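Local coordinates for protein beta subunit of photoactivated adenylyl cyclase (Beggiatoa sp. PS, PDB 5M2A) that senses blue light through a flavin-binding BLUF domain and, as a light-regulated adenylyl cyclase, makes cyclic AMP from ATP, at residues Y10-I14 with G48-Q52; P131-Y136 with G196-K200; D160-F164 with I341-I345. All blocks are in the same frame, centred on the assembly; numbering follows the deposited sequence.

Contact 1. Residues Y10-I14 with G48-Q52. With FMN (flavin mononucleotide), chain F.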
ATOM      1  N   TYR A  10      12.391 -16.863  -9.496  1.00 24.82           N
ATOM      2  CA  TYR A  10      12.366 -15.415  -9.613  1.00 24.90           C
ATOM      3  C   TYR A  10      11.780 -15.029 -10.958  1.00 23.07           C
ATOM      4  O   TYR A  10      11.737 -15.826 -11.898  1.00 23.28           O
ATOM      5  CB  TYR A  10      13.770 -14.797  -9.435  1.00 23.63           C
ATOM      6  CG  TYR A  10      14.709 -14.969 -10.607  1.00 24.70           C
ATOM      7  CD1 TYR A  10      14.658 -14.114 -11.705  1.00 25.67           C
ATOM      8  CD2 TYR A  10      15.659 -15.982 -10.613  1.00 25.97           C
ATOM      9  CE1 TYR A  10      15.517 -14.275 -12.781  1.00 29.79           C
ATOM     10  CE2 TYR A  10      16.521 -16.147 -11.680  1.00 33.22           C
ATOM     11  CZ  TYR A  10      16.447 -15.293 -12.764  1.00 31.46           C
ATOM     12  OH  TYR A  10      17.302 -15.453 -13.832  1.00 31.41           O
ATOM     13  N   ILE A  11      11.328 -13.780 -11.031  1.00 21.84           N
ATOM     14  CA  ILE A  11      10.907 -13.172 -12.281  1.00 23.35           C
ATOM     15  C   ILE A  11      11.739 -11.918 -12.513  1.00 26.69           C
ATOM     16  O   ILE A  11      12.292 -11.319 -11.584  1.00 27.57           O
ATOM     17  CB  ILE A  11       9.409 -12.836 -12.283  1.00 25.81           C
ATOM     18  CG1 ILE A  11       9.075 -11.938 -11.095  1.00 25.14           C
ATOM     19  CG2 ILE A  11       8.594 -14.102 -12.224  1.00 25.43           C
ATOM     20  CD1 ILE A  11       7.615 -11.578 -11.019  1.00 28.89           C
ATOM     21  N   SER A  12      11.824 -11.522 -13.777  1.00 25.88           N
ATOM     22  CA  SER A  12      12.606 -10.350 -14.136  1.00 28.08           C
ATOM     23  C   SER A  12      12.068  -9.763 -15.428  1.00 31.58           C
ATOM     24  O   SER A  12      11.329 -10.410 -16.175  1.00 27.11           O
ATOM     25  CB  SER A  12      14.090 -10.692 -14.278  1.00 26.18           C
ATOM     26  OG  SER A  12      14.312 -11.451 -15.449  1.00 29.06           O
ATOM     27  N   LYS A  13      12.448  -8.514 -15.675  1.00 36.45           N
ATOM     28  CA  LYS A  13      12.148  -7.817 -16.915  1.00 39.99           C
ATOM     29  C   LYS A  13      13.354  -7.897 -17.836  1.00 40.36           C
ATOM     30  O   LYS A  13      14.463  -7.528 -17.443  1.00 42.28           O
ATOM     31  CB  LYS A  13      11.790  -6.352 -16.650  1.00 44.08           C
ATOM     32  CG  LYS A  13      11.395  -5.579 -17.893  1.00 58.30           C
ATOM     33  CD  LYS A  13      11.004  -4.145 -17.548  1.00 63.35           C
ATOM     34  CE  LYS A  13      10.631  -3.356 -18.786  1.00 60.31           C
ATOM     35  NZ  LYS A  13      10.245  -1.947 -18.472  1.00 68.34           N
ATOM     36  N   ILE A  14      13.132  -8.379 -19.055  1.00 38.23           N
ATOM     37  CA  ILE A  14      14.200  -8.444 -20.044  1.00 42.77           C
ATOM     38  C   ILE A  14      14.613  -7.030 -20.427  1.00 49.07           C
ATOM     39  O   ILE A  14      13.773  -6.201 -20.797  1.00 54.30           O
ATOM     40  CB  ILE A  14      13.742  -9.245 -21.270  1.00 40.58           C
ATOM     41  CG1 ILE A  14      13.170 -10.594 -20.828  1.00 38.58           C
ATOM     42  CG2 ILE A  14      14.885  -9.413 -22.249  1.00 46.04           C
ATOM     43  CD1 ILE A  14      12.587 -11.415 -21.962  1.00 39.98           C
ATOM     44  N   GLY A  48       8.549 -10.225 -22.817  1.00 38.89           N
ATOM     45  CA  GLY A  48       9.481  -9.359 -22.129  1.00 38.20           C
ATOM     46  C   GLY A  48       9.727  -9.693 -20.679  1.00 37.49           C
ATOM     47  O   GLY A  48      10.276  -8.863 -19.949  1.00 37.31           O
ATOM     48  N   LEU A  49       9.339 -10.885 -20.229  1.00 35.54           N
ATOM     49  CA  LEU A  49       9.576 -11.310 -18.858  1.00 29.44           C
ATOM     50  C   LEU A  49      10.355 -12.618 -18.852  1.00 30.22           C
ATOM     51  O   LEU A  49      10.138 -13.479 -19.705  1.00 29.65           O
ATOM     52  CB  LEU A  49       8.257 -11.472 -18.097  1.00 34.65           C
ATOM     53  CG  LEU A  49       7.485 -10.163 -17.889  1.00 36.92           C
ATOM     54  CD1 LEU A  49       6.199 -10.396 -17.119  1.00 39.48           C
ATOM     55  CD2 LEU A  49       8.355  -9.133 -17.188  1.00 41.49           C
ATOM     56  N   PHE A  50      11.278 -12.742 -17.902  1.00 30.88           N
ATOM     57  CA  PHE A  50      11.984 -13.987 -17.628  1.00 28.28           C
ATOM     58  C   PHE A  50      11.383 -14.636 -16.387  1.00 27.52           C
ATOM     59  O   PHE A  50      11.005 -13.949 -15.435  1.00 24.62           O
ATOM     60  CB  PHE A  50      13.477 -13.744 -17.386  1.00 26.62           C
ATOM     61  CG  PHE A  50      14.300 -13.585 -18.634  1.00 31.72           C
ATOM     62  CD1 PHE A  50      14.148 -14.444 -19.704  1.00 31.77           C
ATOM     63  CD2 PHE A  50      15.258 -12.581 -18.718  1.00 38.45           C
ATOM     64  CE1 PHE A  50      14.923 -14.302 -20.845  1.00 35.75           C
ATOM     65  CE2 PHE A  50      16.038 -12.435 -19.855  1.00 40.94           C
ATOM     66  CZ  PHE A  50      15.867 -13.296 -20.919  1.00 38.89           C
ATOM     67  N   PHE A  51      11.299 -15.964 -16.405  1.00 23.13           N
ATOM     68  CA  PHE A  51      10.958 -16.764 -15.236  1.00 22.26           C
ATOM     69  C   PHE A  51      12.067 -17.788 -15.095  1.00 23.81           C
ATOM     70  O   PHE A  51      12.386 -18.468 -16.069  1.00 24.63           O
ATOM     71  CB  PHE A  51       9.613 -17.503 -15.397  1.00 22.06           C
ATOM     72  CG  PHE A  51       8.468 -16.630 -15.841  1.00 26.21           C
ATOM     73  CD1 PHE A  51       8.433 -16.100 -17.121  1.00 34.07           C
ATOM     74  CD2 PHE A  51       7.403 -16.381 -14.997  1.00 22.38           C
ATOM     75  CE1 PHE A  51       7.372 -15.304 -17.533  1.00 36.77           C
ATOM     76  CE2 PHE A  51       6.345 -15.585 -15.419  1.00 25.72           C
ATOM     77  CZ  PHE A  51       6.334 -15.055 -16.687  1.00 26.37           C
ATOM     78  N   GLN A  52      12.660 -17.911 -13.914  1.00 23.32           N
ATOM     79  CA  GLN A  52      13.674 -18.944 -13.774  1.00 24.49           C
ATOM     80  C   GLN A  52      13.533 -19.677 -12.452  1.00 24.35           C
ATOM     81  O   GLN A  52      13.265 -19.073 -11.414  1.00 25.73           O
ATOM     82  CB  GLN A  52      15.099 -18.386 -13.917  1.00 25.95           C
ATOM     83  CG  GLN A  52      16.145 -19.511 -14.156  1.00 27.50           C
ATOM     84  CD  GLN A  52      17.525 -18.985 -14.502  1.00 34.22           C
ATOM     85  OE1 GLN A  52      17.886 -17.860 -14.144  1.00 38.22           O
ATOM     86  NE2 GLN A  52      18.308 -19.797 -15.201  1.00 38.19           N
TER
HETATM   87  N1  FMN F 404      24.402 -18.322 -15.757  1.00 44.27           N
HETATM   88  C2  FMN F 404      24.565 -19.597 -15.249  1.00 43.59           C
HETATM   89  O2  FMN F 404      25.692 -20.049 -15.078  1.00 46.12           O
HETATM   90  N3  FMN F 404      23.468 -20.365 -14.917  1.00 42.57           N
HETATM   91  C4  FMN F 404      22.198 -19.858 -15.099  1.00 39.50           C
HETATM   92  O4  FMN F 404      21.214 -20.538 -14.809  1.00 38.65           O
HETATM   93  C4A FMN F 404      22.028 -18.582 -15.610  1.00 39.49           C
HETATM   94  N5  FMN F 404      20.756 -18.096 -15.787  1.00 35.78           N
HETATM   95  C5A FMN F 404      20.573 -16.834 -16.290  1.00 39.03           C
HETATM   96  C6  FMN F 404      19.284 -16.358 -16.460  1.00 38.31           C
HETATM   97  C7  FMN F 404      19.082 -15.084 -16.969  1.00 39.50           C
HETATM   98  C7M FMN F 404      17.677 -14.592 -17.147  1.00 41.51           C
HETATM   99  C8  FMN F 404      20.175 -14.290 -17.308  1.00 42.31           C
HETATM  100  C8M FMN F 404      19.971 -12.912 -17.859  1.00 40.06           C
HETATM  101  C9  FMN F 404      21.471 -14.770 -17.135  1.00 43.19           C
HETATM  102  C9A FMN F 404      21.671 -16.045 -16.622  1.00 43.17           C
HETATM  103  N10 FMN F 404      22.952 -16.528 -16.445  1.00 45.32           N
HETATM  104  C10 FMN F 404      23.135 -17.804 -15.941  1.00 43.26           C
HETATM  105  C1' FMN F 404      24.122 -15.663 -16.834  1.00 47.91           C
HETATM  106  C2' FMN F 404      24.983 -15.204 -15.665  1.00 48.57           C
HETATM  107  O2' FMN F 404      24.468 -13.996 -15.157  1.00 47.34           O
HETATM  108  C3' FMN F 404      26.403 -14.979 -16.166  1.00 53.09           C
HETATM  109  O3' FMN F 404      26.354 -14.203 -17.346  1.00 49.53           O
HETATM  110  C4' FMN F 404      27.078 -16.313 -16.468  1.00 60.02           C
HETATM  111  O4' FMN F 404      27.097 -17.105 -15.302  1.00 54.13           O
HETATM  112  C5' FMN F 404      28.507 -16.117 -16.959  1.00 72.30           C
HETATM  113  O5' FMN F 404      29.243 -15.452 -15.958  1.00 79.58           O
HETATM  114  P   FMN F 404      30.842 -15.318 -16.064  1.00 84.82           P
HETATM  115  O1P FMN F 404      31.451 -16.625 -15.617  1.00 84.21           O
HETATM  116  O2P FMN F 404      31.226 -15.038 -17.501  1.00 86.50           O
HETATM  117  O3P FMN F 404      31.306 -14.190 -15.171  1.00 86.10           O
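Tyr10 and Gln52 form the polar end of this antiparallel pairing: the phenol OH of Tyr10 donates to OE1 of Gln52 over only 2.5 Å, a very short bond. The extended glutamine chain runs alongside the tyrosine ring, amide and ring planes 68° apart, and Gln52 NE2 donates to FMN N5 at 3.0 Å and more weakly to FMN O4, so both ends of the amide are engaged. Five backbone hydrogen bonds fix the register, two each for Tyr10–Gln52 and Ser12–Phe50 and one from Ile14 N to Gly48 O. Apolar contacts centre on Phe50. Ile14 CG1 sits over one face as a CH-pi contact, 3.6 Å from the Phe50 ring centroid, while the flavin methyl C7M lies against the opposite face, 3.5 Å from Phe50 CD2; Ser12 OG, hydrogen-bonded to His74, meets the ring edge in plane. Replacing Phe50 by an alanine is likely to open a gap between Ile14 and the flavin methyl, leaving both without the ring they pack on. On the other face of the sheet Ile11 CG2 touches Phe51 CD2 at 3.8 Å. A Tyr-Gln pair joined to flavin N5 across neighbouring central strands is the hallmark of the BLUF photoreceptor site.

Contact 2. Residues P131-Y136 with G196-K200; sequences PARVIY and GEVTK
Ala132 meets the strand 197-200 twice, with its backbone and with its methyl group. Its N-H points almost straight at Val198 O, 3.2 Å from Ala132 N with an N-H...O angle of 174°, and Ala132 CB packs on Glu197 CB at 3.8 Å. Val198 O also accepts from a water that in turn accepts from Arg133 N, which ties the first turn of the helix to a single strand carbonyl. Pro131, at the N-cap position, lays CB against Thr199 O.

Glu197 reaches out over the start of the helix. Its CG lies anti to the carbonyl carbon and the chain then runs extended, bringing Glu197 OE2 to 3.9 Å from Arg133 CB. The junction joins helix 132-139, which follows the long helix 110-129 leading from the BLUF domain, to strand 197-202 of the cyclase sheet; just beyond, Thr199 and Lys200 both face Met207 in a classic beta bulge.

Arg133 starts with CG anti to its own backbone nitrogen but bends at chi2 (64°), and its guanidinium leads away from the strand. The group therefore makes no direct pair with Glu197: Arg133 NH1 and Glu197 OE1 stand 5.2 Å apart, the guanidinium and carboxylate planes inclined at 51°. A water spans the interval, accepting from Arg133 NH1 and donating to Glu197 OE1 at 2.7 Å, and it lies over one face of the Tyr136 ring. Arg133 NE also has a long, weak ion pair with Glu258.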
ATOM      1  N   PRO A 131       4.613  -1.697   0.427  1.00 29.03           N
ATOM      2  CA  PRO A 131       5.675  -1.080   1.232  1.00 29.73           C
ATOM      3  C   PRO A 131       6.981  -1.805   0.950  1.00 26.96           C
ATOM      4  O   PRO A 131       6.982  -3.005   0.678  1.00 24.54           O
ATOM      5  CB  PRO A 131       5.204  -1.290   2.677  1.00 34.31           C
ATOM      6  CG  PRO A 131       3.737  -1.637   2.582  1.00 32.85           C
ATOM      7  CD  PRO A 131       3.556  -2.308   1.250  1.00 27.59           C
ATOM      8  N   ALA A 132       8.098  -1.073   1.003  1.00 26.20           N
ATOM      9  CA  ALA A 132       9.375  -1.678   0.630  1.00 30.17           C
ATOM     10  C   ALA A 132       9.713  -2.875   1.514  1.00 32.58           C
ATOM     11  O   ALA A 132      10.343  -3.842   1.062  1.00 26.44           O
ATOM     12  CB  ALA A 132      10.488  -0.636   0.689  1.00 28.08           C
ATOM     13  N   ARG A 133       9.299  -2.826   2.782  1.00 27.22           N
ATOM     14  CA  ARG A 133       9.545  -3.935   3.701  1.00 28.08           C
ATOM     15  C   ARG A 133       8.904  -5.230   3.204  1.00 26.48           C
ATOM     16  O   ARG A 133       9.488  -6.316   3.339  1.00 27.06           O
ATOM     17  CB  ARG A 133       9.013  -3.555   5.087  1.00 31.90           C
ATOM     18  CG  ARG A 133       8.979  -4.668   6.099  1.00 38.18           C
ATOM     19  CD  ARG A 133      10.364  -5.170   6.429  1.00 39.96           C
ATOM     20  NE  ARG A 133      10.329  -6.098   7.553  1.00 45.40           N
ATOM     21  CZ  ARG A 133      11.371  -6.803   7.972  1.00 50.77           C
ATOM     22  NH1 ARG A 133      12.543  -6.689   7.358  1.00 54.80           N
ATOM     23  NH2 ARG A 133      11.237  -7.627   8.999  1.00 51.34           N
ATOM     24  N   VAL A 134       7.728  -5.136   2.592  1.00 24.69           N
ATOM     25  CA  VAL A 134       7.075  -6.347   2.103  1.00 23.83           C
ATOM     26  C   VAL A 134       7.844  -6.940   0.927  1.00 25.68           C
ATOM     27  O   VAL A 134       8.022  -8.162   0.830  1.00 23.88           O
ATOM     28  CB  VAL A 134       5.618  -6.050   1.720  1.00 25.39           C
ATOM     29  CG1 VAL A 134       5.068  -7.253   1.017  1.00 22.66           C
ATOM     30  CG2 VAL A 134       4.786  -5.711   2.956  1.00 26.38           C
ATOM     31  N   ILE A 135       8.292  -6.084   0.005  1.00 27.20           N
ATOM     32  CA  ILE A 135       9.079  -6.557  -1.131  1.00 27.56           C
ATOM     33  C   ILE A 135      10.369  -7.204  -0.643  1.00 27.65           C
ATOM     34  O   ILE A 135      10.799  -8.246  -1.157  1.00 28.18           O
ATOM     35  CB  ILE A 135       9.350  -5.391  -2.102  1.00 26.89           C
ATOM     36  CG1 ILE A 135       8.043  -4.916  -2.739  1.00 27.92           C
ATOM     37  CG2 ILE A 135      10.382  -5.792  -3.163  1.00 30.39           C
ATOM     38  CD1 ILE A 135       7.306  -5.990  -3.524  1.00 30.86           C
ATOM     39  N   TYR A 136      10.999  -6.600   0.362  1.00 26.82           N
ATOM     40  CA  TYR A 136      12.208  -7.173   0.942  1.00 29.41           C
ATOM     41  C   TYR A 136      11.952  -8.578   1.476  1.00 29.03           C
ATOM     42  O   TYR A 136      12.700  -9.519   1.173  1.00 31.44           O
ATOM     43  CB  TYR A 136      12.721  -6.255   2.053  1.00 29.71           C
ATOM     44  CG  TYR A 136      13.933  -6.791   2.762  1.00 32.15           C
ATOM     45  CD1 TYR A 136      15.207  -6.593   2.245  1.00 38.53           C
ATOM     46  CD2 TYR A 136      13.807  -7.504   3.942  1.00 34.29           C
ATOM     47  CE1 TYR A 136      16.319  -7.089   2.886  1.00 42.66           C
ATOM     48  CE2 TYR A 136      14.913  -8.004   4.593  1.00 45.65           C
ATOM     49  CZ  TYR A 136      16.167  -7.795   4.060  1.00 49.09           C
ATOM     50  OH  TYR A 136      17.270  -8.294   4.711  1.00 56.24           O
ATOM     51  N   GLY A 196      16.927   3.470   2.609  1.00 17.55           N
ATOM     52  CA  GLY A 196      15.695   3.616   3.357  1.00 17.89           C
ATOM     53  C   GLY A 196      14.560   2.838   2.723  1.00 23.36           C
ATOM     54  O   GLY A 196      14.642   2.379   1.579  1.00 20.68           O
ATOM     55  N   GLU A 197      13.487   2.661   3.495  1.00 19.78           N
ATOM     56  CA  GLU A 197      12.309   1.931   3.039  1.00 19.11           C
ATOM     57  C   GLU A 197      11.117   2.872   3.069  1.00 18.38           C
ATOM     58  O   GLU A 197      10.659   3.258   4.149  1.00 20.49           O
ATOM     59  CB  GLU A 197      12.053   0.698   3.905  1.00 25.01           C
ATOM     60  CG  GLU A 197      13.209  -0.291   3.888  1.00 27.50           C
ATOM     61  CD  GLU A 197      12.921  -1.564   4.677  1.00 34.58           C
ATOM     62  OE1 GLU A 197      13.362  -2.644   4.230  1.00 39.00           O
ATOM     63  OE2 GLU A 197      12.264  -1.489   5.742  1.00 29.79           O
ATOM     64  N   VAL A 198      10.624   3.259   1.892  1.00 17.95           N
ATOM     65  CA  VAL A 198       9.368   3.999   1.839  1.00 17.30           C
ATOM     66  C   VAL A 198       8.257   3.115   2.388  1.00 19.51           C
ATOM     67  O   VAL A 198       8.156   1.930   2.040  1.00 24.76           O
ATOM     68  CB  VAL A 198       9.055   4.448   0.404  1.00 22.90           C
ATOM     69  CG1 VAL A 198       7.664   5.089   0.339  1.00 24.26           C
ATOM     70  CG2 VAL A 198      10.097   5.439  -0.087  1.00 20.33           C
ATOM     71  N   THR A 199       7.426   3.675   3.262  1.00 20.08           N
ATOM     72  CA  THR A 199       6.325   2.913   3.844  1.00 24.12           C
ATOM     73  C   THR A 199       4.991   3.242   3.183  1.00 24.39           C
ATOM     74  O   THR A 199       4.235   2.334   2.822  1.00 26.03           O
ATOM     75  CB  THR A 199       6.249   3.163   5.356  1.00 39.10           C
ATOM     76  OG1 THR A 199       5.516   4.365   5.609  1.00 42.75           O
ATOM     77  CG2 THR A 199       7.646   3.325   5.943  1.00 40.62           C
ATOM     78  N   LYS A 200       4.698   4.525   2.985  1.00 18.61           N
ATOM     79  CA  LYS A 200       3.460   4.901   2.316  1.00 17.74           C
ATOM     80  C   LYS A 200       3.512   6.384   1.991  1.00 17.56           C
ATOM     81  O   LYS A 200       4.343   7.123   2.526  1.00 20.66           O
ATOM     82  CB  LYS A 200       2.228   4.597   3.184  1.00 27.74           C
ATOM     83  CG  LYS A 200       2.230   5.326   4.521  1.00 23.69           C
ATOM     84  CD  LYS A 200       1.185   4.738   5.486  1.00 27.87           C
ATOM     85  CE  LYS A 200       1.624   3.376   6.006  1.00 38.22           C
ATOM     86  NZ  LYS A 200       0.607   2.721   6.856  1.00 33.32           N
TER
HETATM   87  O   HOH W   1       8.393  -0.403   4.159  1.00 24.03           O
HETATM   88  O   HOH W   2      14.241  -4.705   5.684  1.00 46.28           O

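Contact 3. Residues D160-F164 with I341-I345; sequences DILAF and ITQLI. With MG (magnesium ion), chain G.
Leu162 and Ala163 make the whole of this contact from segment 160-164, and what they offer to helix 338-349 is hydrocarbon. Leu162 CD2 meets Ile341 CG2 at 3.9 Å, the two side chains crossing at about a right angle. Ala163 CB stands before Thr342 CG2 and Ile345 CD1, 4.0 Å from the latter. In the conformer given, the methyl of Thr342 faces Ala163 while OG1 bonds Leu339 O in its own helix. Ile345 reaches Ala163 with a chain that is extended at chi2 (175°), so that CD1 is its leading atom. Ile341 and Ile345 are one helical turn apart, consistent with the 2.8 Å bond from Ile345 N to Ile341 O.

The segment turns through a type II beta turn from Ile161 to Phe164 that carries the chain from strand 150-161 into helix 164-170, with Ala163 at the N-cap position. In class III nucleotidyl cyclases the metal site lies beside this strand end.

Metal coordination occupies the other side of the turn. Ile161 O binds the magnesium ion at 2.5 Å and a water binds it at 2.1 Å; Asp160 and Asp204 also belong to the site. Asp160 OD2 is 3.0 Å from the ion, and its OD1 is held in a salt bridge by Arg287. Asp204 OD2 accepts from Ile161 N, a link within the metal site that is likely to steady the backbone bearing the metal-binding carbonyl.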
ATOM      1  N   ASP A 160       7.042  16.634   3.379  1.00 17.08           N
ATOM      2  CA  ASP A 160       5.849  17.039   2.643  1.00 17.41           C
ATOM      3  C   ASP A 160       6.086  18.398   2.004  1.00 18.46           C
ATOM      4  O   ASP A 160       7.143  19.013   2.168  1.00 18.78           O
ATOM      5  CB  ASP A 160       4.600  17.027   3.538  1.00 20.59           C
ATOM      6  CG  ASP A 160       4.512  18.205   4.472  1.00 35.97           C
ATOM      7  OD1 ASP A 160       5.500  18.943   4.629  1.00 37.24           O
ATOM      8  OD2 ASP A 160       3.425  18.388   5.058  1.00 40.87           O
ATOM      9  N   ILE A 161       5.078  18.865   1.288  1.00 15.82           N
ATOM     10  CA  ILE A 161       5.223  19.990   0.371  1.00 17.92           C
ATOM     11  C   ILE A 161       4.834  21.281   1.072  1.00 20.31           C
ATOM     12  O   ILE A 161       3.747  21.379   1.656  1.00 20.03           O
ATOM     13  CB  ILE A 161       4.357  19.771  -0.877  1.00 16.25           C
ATOM     14  CG1 ILE A 161       4.853  18.532  -1.629  1.00 15.96           C
ATOM     15  CG2 ILE A 161       4.368  21.005  -1.743  1.00 15.17           C
ATOM     16  CD1 ILE A 161       4.026  18.193  -2.874  1.00 19.27           C
ATOM     17  N   LEU A 162       5.708  22.289   0.986  1.00 17.10           N
ATOM     18  CA  LEU A 162       5.433  23.586   1.592  1.00 18.21           C
ATOM     19  C   LEU A 162       4.265  24.270   0.896  1.00 21.66           C
ATOM     20  O   LEU A 162       4.181  24.280  -0.336  1.00 20.92           O
ATOM     21  CB  LEU A 162       6.671  24.486   1.504  1.00 23.03           C
ATOM     22  CG  LEU A 162       6.524  25.866   2.140  1.00 30.33           C
ATOM     23  CD1 LEU A 162       6.433  25.727   3.654  1.00 25.90           C
ATOM     24  CD2 LEU A 162       7.675  26.774   1.737  1.00 30.51           C
ATOM     25  N   ALA A 163       3.370  24.861   1.698  1.00 21.82           N
ATOM     26  CA  ALA A 163       2.207  25.594   1.190  1.00 22.68           C
ATOM     27  C   ALA A 163       1.345  24.733   0.269  1.00 25.22           C
ATOM     28  O   ALA A 163       0.763  25.228  -0.700  1.00 22.36           O
ATOM     29  CB  ALA A 163       2.622  26.881   0.473  1.00 24.38           C
ATOM     30  N   PHE A 164       1.261  23.435   0.549  1.00 22.79           N
ATOM     31  CA  PHE A 164       0.504  22.565  -0.346  1.00 23.24           C
ATOM     32  C   PHE A 164      -0.967  22.963  -0.413  1.00 23.79           C
ATOM     33  O   PHE A 164      -1.605  22.795  -1.460  1.00 24.45           O
ATOM     34  CB  PHE A 164       0.657  21.109   0.090  1.00 22.59           C
ATOM     35  CG  PHE A 164       0.084  20.127  -0.893  1.00 23.24           C
ATOM     36  CD1 PHE A 164       0.619  20.022  -2.163  1.00 21.95           C
ATOM     37  CD2 PHE A 164      -0.990  19.321  -0.542  1.00 24.22           C
ATOM     38  CE1 PHE A 164       0.104  19.122  -3.085  1.00 23.38           C
ATOM     39  CE2 PHE A 164      -1.513  18.416  -1.456  1.00 24.62           C
ATOM     40  CZ  PHE A 164      -0.966  18.315  -2.728  1.00 24.71           C
ATOM     41  N   ILE A 341       8.113  33.148   1.288  1.00 29.59           N
ATOM     42  CA  ILE A 341       7.979  32.189   0.199  1.00 27.95           C
ATOM     43  C   ILE A 341       6.534  31.735   0.039  1.00 33.64           C
ATOM     44  O   ILE A 341       6.038  31.614  -1.088  1.00 33.82           O
ATOM     45  CB  ILE A 341       8.938  31.006   0.421  1.00 35.35           C
ATOM     46  CG1 ILE A 341      10.375  31.470   0.180  1.00 39.59           C
ATOM     47  CG2 ILE A 341       8.593  29.853  -0.500  1.00 30.32           C
ATOM     48  CD1 ILE A 341      10.636  31.977  -1.221  1.00 37.63           C
ATOM     49  N   THR A 342       5.824  31.479   1.144  1.00 32.74           N
ATOM     50  CA  THR A 342       4.419  31.100   1.032  0.60 32.98           C
ATOM     51  C   THR A 342       3.585  32.230   0.439  1.00 32.04           C
ATOM     52  O   THR A 342       2.609  31.972  -0.272  1.00 35.97           O
ATOM     53  CB  THR A 342       3.865  30.688   2.397  0.60 35.26           C
ATOM     54  OG1 THR A 342       3.969  31.786   3.310  0.60 38.40           O
ATOM     55  CG2 THR A 342       4.637  29.500   2.952  0.60 22.53           C
ATOM     56  N   GLN A 343       3.962  33.487   0.718  1.00 32.28           N
ATOM     57  CA  GLN A 343       3.292  34.633   0.101  1.00 35.44           C
ATOM     58  C   GLN A 343       3.613  34.727  -1.385  1.00 32.15           C
ATOM     59  O   GLN A 343       2.751  35.098  -2.195  1.00 34.14           O
ATOM     60  CB  GLN A 343       3.719  35.935   0.783  1.00 43.76           C
ATOM     61  CG  GLN A 343       3.383  36.084   2.251  1.00 50.50           C
ATOM     62  CD  GLN A 343       3.994  37.356   2.831  1.00 60.25           C
ATOM     63  OE1 GLN A 343       4.470  38.220   2.091  1.00 65.53           O
ATOM     64  NE2 GLN A 343       3.992  37.469   4.154  1.00 61.68           N
ATOM     65  N   LEU A 344       4.870  34.464  -1.750  1.00 35.67           N
ATOM     66  CA  LEU A 344       5.264  34.444  -3.153  1.00 39.31           C
ATOM     67  C   LEU A 344       4.520  33.355  -3.915  1.00 36.66           C
ATOM     68  O   LEU A 344       4.100  33.559  -5.057  1.00 39.37           O
ATOM     69  CB  LEU A 344       6.773  34.229  -3.263  1.00 41.08           C
ATOM     70  CG  LEU A 344       7.324  34.015  -4.674  1.00 47.26           C
ATOM     71  CD1 LEU A 344       7.400  35.349  -5.409  1.00 52.97           C
ATOM     72  CD2 LEU A 344       8.676  33.337  -4.625  1.00 48.13           C
ATOM     73  N   ILE A 345       4.352  32.186  -3.301  1.00 31.34           N
ATOM     74  CA  ILE A 345       3.616  31.105  -3.952  1.00 31.42           C
ATOM     75  C   ILE A 345       2.186  31.541  -4.252  1.00 38.02           C
ATOM     76  O   ILE A 345       1.707  31.433  -5.389  1.00 36.04           O
ATOM     77  CB  ILE A 345       3.681  29.835  -3.084  1.00 25.90           C
ATOM     78  CG1 ILE A 345       5.128  29.336  -3.063  1.00 24.37           C
ATOM     79  CG2 ILE A 345       2.718  28.778  -3.589  1.00 27.34           C
ATOM     80  CD1 ILE A 345       5.392  28.134  -2.151  1.00 24.32           C
TER
HETATM   81 MG    MG G 405       2.066  20.066   3.025  1.00 32.82          MG
HETATM   82  O   HOH W   3       1.732  21.970   3.939  1.00 52.58           O

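Overall arrangement
The three contacts are spread from the light-sensing domain to the cyclase domain. Contact 1 lies in the BLUF sheet and closes before the others open; helix 110-129, which packs on it, leads on to helix 132-139 of contact 2. Contacts 1 and 2 have centres about 22 Å apart, and both touch the second subunit. Contacts 2 and 3 have centres about 29 Å apart, reach the same cyclase sheet and alternate along the chain, helix 132-139 being followed by strand 150-161. Contacts 1 and 3 lie on opposite sides of the chain's centre, their own centres about 44 Å apart, so a flavin signal probably reaches the metal site indirectly, possibly through the region of contact 2.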